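Local atomic coordinates of oxidoreductase, zinc-binding dehydrogenase family (Myxococcus xanthus, PDB entry 5K1S), a protein that probably acts as a zinc-binding medium-chain reductase in the alternative de novo biosynthesis of isovaleryl coenzyme A in Myxococcus xanthus. Residues G150-P153 with A154-W158. Residues are numbered along the deposited sequence; the frame is centred on the assembly and turned at random.
Sequences GRVP and ASLPW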
loop_
_atom_site.group_PDB
_atom_site.type_symbol
_atom_site.label_atom_id
_atom_site.label_comp_id
_atom_site.label_asym_id
_atom_site.label_seq_id
_atom_site.Cartn_x
_atom_site.Cartn_y
_atom_site.Cartn_z
ATOM N N GLY A 150 -3.649 -15.992 -23.001
ATOM C CA GLY A 150 -2.408 -16.566 -22.518
ATOM C C GLY A 150 -2.163 -17.907 -23.178
ATOM O O GLY A 150 -3.111 -18.548 -23.636
ATOM N N ARG A 151 -0.910 -18.349 -23.232
ATOM C CA ARG A 151 -0.538 -19.548 -23.974
ATOM C C ARG A 151 -0.479 -20.752 -23.044
ATOM O O ARG A 151 0.207 -20.721 -22.016
ATOM C CB ARG A 151 0.805 -19.350 -24.675
ATOM C CG ARG A 151 0.773 -18.221 -25.682
ATOM C CD ARG A 151 1.998 -18.201 -26.565
ATOM N NE ARG A 151 1.824 -17.277 -27.683
ATOM C CZ ARG A 151 1.207 -17.581 -28.820
ATOM N NH1 ARG A 151 0.697 -18.792 -29.007
ATOM N NH2 ARG A 151 1.097 -16.670 -29.776
ATOM N N VAL A 152 -1.192 -21.810 -23.414
ATOM C CA VAL A 152 -1.279 -23.023 -22.608
ATOM C C VAL A 152 -0.225 -24.003 -23.117
ATOM O O VAL A 152 -0.293 -24.407 -24.289
ATOM C CB VAL A 152 -2.679 -23.643 -22.685
ATOM C CG1 VAL A 152 -2.758 -24.899 -21.823
ATOM C CG2 VAL A 152 -3.731 -22.627 -22.258
ATOM N N PRO A 153 0.745 -24.408 -22.298
ATOM C CA PRO A 153 1.699 -25.426 -22.750
ATOM C C PRO A 153 0.982 -26.701 -23.165
ATOM O O PRO A 153 -0.048 -27.074 -22.600
ATOM C CB PRO A 153 2.590 -25.655 -21.524
ATOM C CG PRO A 153 2.447 -24.418 -20.707
ATOM C CD PRO A 153 1.046 -23.941 -20.933
ATOM N N ALA A 154 1.539 -27.370 -24.176
ATOM C CA ALA A 154 0.936 -28.605 -24.664
ATOM C C ALA A 154 0.855 -29.668 -23.580
ATOM O O ALA A 154 0.020 -30.575 -23.677
ATOM C CB ALA A 154 1.728 -29.137 -25.857
ATOM N N SER A 155 1.692 -29.574 -22.550
ATOM C CA SER A 155 1.719 -30.558 -21.477
ATOM C C SER A 155 0.639 -30.331 -20.429
ATOM O O SER A 155 0.551 -31.119 -19.480
ATOM C CB SER A 155 3.092 -30.546 -20.800
ATOM O OG SER A 155 3.157 -31.497 -19.750
ATOM N N LEU A 156 -0.182 -29.292 -20.573
ATOM C CA LEU A 156 -1.144 -28.919 -19.544
ATOM C C LEU A 156 -2.553 -29.268 -20.001
ATOM O O LEU A 156 -3.007 -28.730 -21.022
ATOM C CB LEU A 156 -1.038 -27.425 -19.239
ATOM C CG LEU A 156 -1.829 -26.896 -18.041
ATOM C CD1 LEU A 156 -1.383 -27.553 -16.747
ATOM C CD2 LEU A 156 -1.672 -25.388 -17.943
ATOM N N PRO A 157 -3.282 -30.140 -19.304
ATOM C CA PRO A 157 -4.657 -30.439 -19.717
ATOM C C PRO A 157 -5.562 -29.223 -19.590
ATOM O O PRO A 157 -5.276 -28.265 -18.868
ATOM C CB PRO A 157 -5.086 -31.555 -18.758
ATOM C CG PRO A 157 -4.189 -31.414 -17.583
ATOM C CD PRO A 157 -2.884 -30.924 -18.123
ATOM N N TRP A 158 -6.686 -29.284 -20.308
ATOM C CA TRP A 158 -7.588 -28.139 -20.380
ATOM C C TRP A 158 -8.170 -27.800 -19.012
ATOM O O TRP A 158 -8.209 -26.629 -18.616
ATOM C CB TRP A 158 -8.710 -28.419 -21.382
ATOM C CG TRP A 158 -8.234 -28.581 -22.792
ATOM C CD1 TRP A 158 -8.270 -29.720 -23.545
ATOM C CD2 TRP A 158 -7.647 -27.572 -23.621
ATOM N NE1 TRP A 158 -7.745 -29.480 -24.791
ATOM C CE2 TRP A 158 -7.353 -28.170 -24.863
ATOM C CE3 TRP A 158 -7.342 -26.220 -23.433
ATOM C CZ2 TRP A 158 -6.770 -27.465 -25.912
ATOM C CZ3 TRP A 158 -6.761 -25.521 -24.476
ATOM C CH2 TRP A 158 -6.481 -26.145 -25.700
#
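A type I beta turn from P153 to L156 turns the chain sharply between strand 149-151 and helix 158-161, in the GroES-like part of this medium-chain reductase. The turn is closed by one backbone hydrogen bond, from L156 N to P153 O at 3.0 Å, with an N-H...O angle of 158°. The donor stands above the carbonyl plane of P153, 53° out of it, and does not lie on a lone pair. A154 and S155 fill the two middle positions on the exposed side, and the bond to CB of A154 points away from the 150-153 segment.

Beneath the turn, V152 and L156 close the inner side, both buried, with side chains crossing at about a right angle. The touching branch of V152 is CG1, 4.0 Å from L156 CB; it is placed anti to the backbone N (chi1 -179°), which leaves CG2 beside that nitrogen. L156 also sends its CG anti to the backbone N, and its CD2 methyl comes within 4.1 Å of V152 CG1. The same CD2 lies 4.3 Å from P153 CD, so one leucine methyl meets both CG1 of the valine and CD of the proline.

Helix 311-323 flanks this apolar group, with L318 against V152 and P153 and T321 against L156, while A161 of helix 158-161 touches V152 and L156. R100 on the adjacent strand pairs with V152 through the backbone, and its guanidinium makes a cation-pi contact with W158. Leaving the turn, P157 takes the N-cap position of helix 158-161. Just before it, the carbonyl of L156 still borders the valine, its O lying 3.9 Å from V152 CG1.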